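Local coordinates for diol-dehydratase (Roseburia inulinivorans, PDB 5I2A), which probably dehydrates 1,2-propanediol by radical chemistry, as a B12-independent diol dehydratase of the glycyl radical enzyme family, at residues A[736-741]-A[778-783]; A[762-767]-A[771-776]. All blocks are in the same frame, centred on the assembly; numbering follows the deposited sequence.

Interaction 1 (A[736-741]-A[778-783]); sequences ASCNSV and RGYFDQ
Cys738 faces Tyr780, and their CA atoms, 5.5 Å apart, mark the closest backbone approach between 736-741 and 778-783. Its SG lies 3.9 Å from Tyr780 CB and stands oblique to the ring, 46° off the normal, in a sulfur-aromatic contact. The backbone takes part as well: Cys738 O meets the ring edge near its plane, 3.6 Å from Tyr780 CD1. Next along the helix, Asn739 supplies the polar link. Its OD1 accepts a nearly straight bond of 2.8 Å from Gln783 NE2, the two amide planes being 73° apart. The same NE2 also donates to Gly779 O at 3.1 Å, which fixes the turn of the glutamine amide, and one water donates to both Asn739 O and Gln783 OE1. Without the Gln783 amide, as with an alanine here, Asn739 OD1 is likely to lose this donor and the water one of its two acceptors. Asn739 ND2 hydrogen-bonds Asp659. At the end of the segment, Val741 rests CG1 3.5 Å from Tyr780 OH; with CG of the tyrosine opposite the backbone N (chi1 176°), the ring is carried along the helix 734-741 to this valine. Met788 of strand 787-792 touches both Cys738 and Tyr780. Three of the five touching residues are buried, and the contact packs helix 734-741 against the end of helix 766-781, beside the sheet in the glycine radical region.

Interaction 2 (A[762-767]-A[771-776]); sequences TAMAGE and ESFISL
The turn leading into helix 766-781, the helical connection of a beta-alpha-beta unit between strands 756-759 and 787-792, meets the helix through a Met-aromatic contact. Met764 SD comes to 3.4 Å from Phe773 CD1, while its methyl CE lies over one face of the ring, 3.9 Å from the Phe773 ring centroid and only 14° off the normal. That small angle identifies a CH-pi contact; the sulfur, 39° off the normal, approaches obliquely. The methionine reaches this position by bending twice, at chi2 and chi3, which curls its end back toward the phenylalanine. Phe773 is also packed against Ala398 and Thr401 of helix 391-402 and meets Phe790 edge-to-face, so the methionine packs onto one ring of the Phe773-Phe790 pair, between helix and sheet.

The other links are polar. Glu771 N donates to Glu767 O at 2.9 Å, with an N-H...O angle of 147°, an i to i+4 helical bond near the start of helix 766-781. Near the outer side, a water donates to Ala763 O at 3.0 Å and only weakly to Ser772 OG, whose hydroxyl is bonded chiefly to Lys768 O. Glu767 OE2 and Glu771 OE2 stand 5.3 Å apart, and such like charges would probably disfavour closer approach; Lys391 forms a long, weak ion pair with Glu771. Gly766, near the start of the helix, has a positive phi, which favours glycine. In chain order, the contact lies where strand 756-759 passes into the helix of a beta-alpha-beta crossover.

From the N terminus, the chain runs through helix 734-741, which holds the first half of interaction 1, and then along strand 756-759 to the turn at 762-767. Interaction 2 closes a short loop there, with only three residues between its segments. Helix 766-781 then carries the chain on to 778-783, where interaction 1 closes its longer loop of 36 intervening residues. The short closure is therefore enclosed by the long one, and the two do not cross. Their centres are about 16 Å apart, and Cys738 SG of one lies 4.1 Å from Leu776 CD1 of the other. Interaction 2 ties the helix to its entry turn; interaction 1 ties the helix's far end to helix 734-741.

Interaction 1 (A[736-741]-A[778-783])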
# COMPACT_ATOMS: atom_id res chain seq x y z
N ALA A 736 32.78 -3.12 -42.30
CA ALA A 736 31.63 -2.42 -42.85
C ALA A 736 30.40 -2.61 -41.96
O ALA A 736 29.61 -1.69 -41.79
CB ALA A 736 31.34 -2.91 -44.27
N SER A 737 30.22 -3.81 -41.42
CA SER A 737 29.07 -4.05 -40.56
C SER A 737 29.15 -3.18 -39.29
O SER A 737 28.18 -2.53 -38.91
CB SER A 737 28.96 -5.52 -40.19
OG SER A 737 27.89 -5.71 -39.29
N CYS A 738 30.31 -3.20 -38.63
CA CYS A 738 30.55 -2.35 -37.47
C CYS A 738 30.27 -0.88 -37.78
O CYS A 738 29.64 -0.18 -36.98
CB CYS A 738 31.99 -2.52 -36.97
SG CYS A 738 32.31 -4.11 -36.14
N ASN A 739 30.73 -0.42 -38.94
CA ASN A 739 30.52 0.97 -39.34
C ASN A 739 29.03 1.31 -39.39
O ASN A 739 28.62 2.36 -38.91
CB ASN A 739 31.18 1.27 -40.70
CG ASN A 739 32.72 1.27 -40.64
OD1 ASN A 739 33.33 1.23 -39.57
ND2 ASN A 739 33.34 1.32 -41.81
N SER A 740 28.22 0.42 -39.96
CA SER A 740 26.77 0.63 -40.01
C SER A 740 26.17 0.71 -38.61
O SER A 740 25.41 1.62 -38.31
CB SER A 740 26.06 -0.48 -40.78
OG SER A 740 26.22 -0.37 -42.18
N VAL A 741 26.50 -0.27 -37.78
CA VAL A 741 25.84 -0.42 -36.48
C VAL A 741 26.23 0.75 -35.57
O VAL A 741 25.44 1.20 -34.76
CB VAL A 741 26.19 -1.76 -35.82
CG1 VAL A 741 25.58 -1.87 -34.43
CG2 VAL A 741 25.71 -2.94 -36.69
N ARG A 778 37.93 -2.71 -31.14
CA ARG A 778 38.29 -1.31 -30.91
C ARG A 778 37.82 -0.37 -32.02
O ARG A 778 37.45 0.76 -31.75
CB ARG A 778 39.80 -1.18 -30.72
CG ARG A 778 40.27 -1.72 -29.40
CD ARG A 778 41.57 -1.08 -29.00
NE ARG A 778 42.04 -1.48 -27.68
CZ ARG A 778 41.57 -0.99 -26.53
NH1 ARG A 778 40.58 -0.11 -26.53
NH2 ARG A 778 42.08 -1.40 -25.39
N GLY A 779 37.82 -0.84 -33.27
CA GLY A 779 37.32 -0.04 -34.38
C GLY A 779 35.85 0.35 -34.21
O GLY A 779 35.45 1.46 -34.51
N TYR A 780 35.05 -0.60 -33.72
CA TYR A 780 33.65 -0.35 -33.39
C TYR A 780 33.51 0.55 -32.16
O TYR A 780 32.74 1.51 -32.16
CB TYR A 780 32.94 -1.69 -33.17
CG TYR A 780 31.50 -1.60 -32.74
CD1 TYR A 780 30.54 -1.07 -33.58
CD2 TYR A 780 31.10 -2.10 -31.51
CE1 TYR A 780 29.20 -1.02 -33.20
CE2 TYR A 780 29.76 -2.04 -31.12
CZ TYR A 780 28.83 -1.51 -31.97
OH TYR A 780 27.52 -1.44 -31.59
N PHE A 781 34.26 0.24 -31.11
CA PHE A 781 34.18 1.02 -29.88
C PHE A 781 34.63 2.47 -30.12
O PHE A 781 34.07 3.40 -29.54
CB PHE A 781 35.00 0.37 -28.75
CG PHE A 781 34.34 -0.84 -28.10
CD1 PHE A 781 33.11 -1.30 -28.55
CD2 PHE A 781 34.95 -1.51 -27.06
CE1 PHE A 781 32.50 -2.40 -27.95
CE2 PHE A 781 34.37 -2.60 -26.45
CZ PHE A 781 33.13 -3.06 -26.89
N ASP A 782 35.61 2.66 -31.00
CA ASP A 782 36.09 4.01 -31.34
C ASP A 782 35.05 4.84 -32.09
O ASP A 782 35.20 6.05 -32.23
CB ASP A 782 37.36 3.95 -32.18
CG ASP A 782 38.58 3.57 -31.38
OD1 ASP A 782 38.52 3.64 -30.14
OD2 ASP A 782 39.58 3.17 -31.99
N GLN A 783 34.02 4.18 -32.59
CA GLN A 783 32.91 4.87 -33.22
C GLN A 783 31.68 4.92 -32.29
O GLN A 783 30.57 5.16 -32.74
CB GLN A 783 32.57 4.21 -34.55
CG GLN A 783 33.69 4.26 -35.59
CD GLN A 783 33.32 3.56 -36.87
OE1 GLN A 783 32.67 4.14 -37.75
NE2 GLN A 783 33.70 2.29 -36.99
O HOH W 1 30.16 4.56 -38.40

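Interaction 2 (A[762-767]-A[771-776])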
# COMPACT_ATOMS: atom_id res chain seq x y z
N THR A 762 38.97 -19.63 -38.37
CA THR A 762 40.21 -19.20 -39.01
C THR A 762 40.50 -17.73 -38.74
O THR A 762 41.65 -17.31 -38.73
CB THR A 762 40.19 -19.42 -40.53
OG1 THR A 762 39.00 -18.84 -41.07
CG2 THR A 762 40.22 -20.92 -40.86
N ALA A 763 39.46 -16.94 -38.49
CA ALA A 763 39.65 -15.52 -38.21
C ALA A 763 40.44 -15.30 -36.92
O ALA A 763 41.11 -14.30 -36.78
CB ALA A 763 38.29 -14.78 -38.14
N MET A 764 40.38 -16.25 -36.00
CA MET A 764 41.03 -16.09 -34.70
C MET A 764 42.39 -16.78 -34.59
O MET A 764 43.06 -16.70 -33.56
CB MET A 764 40.12 -16.62 -33.59
CG MET A 764 38.68 -16.22 -33.76
SD MET A 764 38.40 -14.62 -33.01
CE MET A 764 38.50 -15.05 -31.30
N ALA A 765 42.79 -17.47 -35.65
CA ALA A 765 43.98 -18.32 -35.58
C ALA A 765 45.27 -17.53 -35.31
O ALA A 765 45.51 -16.49 -35.91
CB ALA A 765 44.11 -19.14 -36.88
N GLY A 766 46.09 -18.03 -34.38
CA GLY A 766 47.39 -17.44 -34.10
C GLY A 766 47.33 -16.14 -33.32
O GLY A 766 46.25 -15.61 -33.08
N GLU A 767 48.49 -15.64 -32.93
CA GLU A 767 48.58 -14.35 -32.24
C GLU A 767 48.06 -13.24 -33.13
O GLU A 767 47.37 -12.33 -32.65
CB GLU A 767 50.01 -14.04 -31.80
CG GLU A 767 50.54 -14.96 -30.73
CD GLU A 767 49.68 -14.96 -29.47
OE1 GLU A 767 49.03 -15.99 -29.19
OE2 GLU A 767 49.65 -13.93 -28.76
N GLU A 771 45.02 -10.57 -32.45
CA GLU A 771 45.29 -9.14 -32.50
C GLU A 771 44.33 -8.43 -33.46
O GLU A 771 43.87 -7.35 -33.16
CB GLU A 771 46.75 -8.87 -32.89
CG GLU A 771 47.67 -8.88 -31.67
CD GLU A 771 49.14 -8.90 -32.02
OE1 GLU A 771 49.50 -8.59 -33.18
OE2 GLU A 771 49.95 -9.23 -31.12
N SER A 772 44.02 -9.03 -34.60
CA SER A 772 43.07 -8.37 -35.49
C SER A 772 41.64 -8.47 -34.93
O SER A 772 40.82 -7.59 -35.19
CB SER A 772 43.14 -8.94 -36.91
OG SER A 772 43.22 -10.34 -36.88
N PHE A 773 41.35 -9.52 -34.16
CA PHE A 773 40.10 -9.62 -33.41
C PHE A 773 39.93 -8.41 -32.47
O PHE A 773 38.92 -7.70 -32.54
CB PHE A 773 40.07 -10.93 -32.61
CG PHE A 773 38.92 -11.06 -31.64
CD1 PHE A 773 37.66 -11.41 -32.08
CD2 PHE A 773 39.12 -10.89 -30.28
CE1 PHE A 773 36.61 -11.57 -31.18
CE2 PHE A 773 38.09 -11.05 -29.37
CZ PHE A 773 36.82 -11.39 -29.83
N ILE A 774 40.94 -8.15 -31.64
CA ILE A 774 40.92 -7.00 -30.73
C ILE A 774 40.75 -5.68 -31.50
O ILE A 774 39.99 -4.80 -31.08
CB ILE A 774 42.19 -6.94 -29.86
CG1 ILE A 774 42.30 -8.16 -28.95
CG2 ILE A 774 42.26 -5.64 -29.06
CD1 ILE A 774 41.19 -8.27 -27.95
N SER A 775 41.43 -5.54 -32.63
CA SER A 775 41.33 -4.34 -33.46
C SER A 775 39.94 -4.15 -34.05
O SER A 775 39.49 -3.03 -34.23
CB SER A 775 42.35 -4.37 -34.60
OG SER A 775 43.66 -4.23 -34.07
N LEU A 776 39.29 -5.25 -34.41
CA LEU A 776 37.91 -5.19 -34.88
C LEU A 776 37.02 -4.55 -33.82
O LEU A 776 36.28 -3.61 -34.11
CB LEU A 776 37.39 -6.58 -35.24
CG LEU A 776 35.95 -6.67 -35.73
CD1 LEU A 776 35.80 -5.99 -37.08
CD2 LEU A 776 35.50 -8.13 -35.82
O HOH W 2 42.43 -12.91 -39.08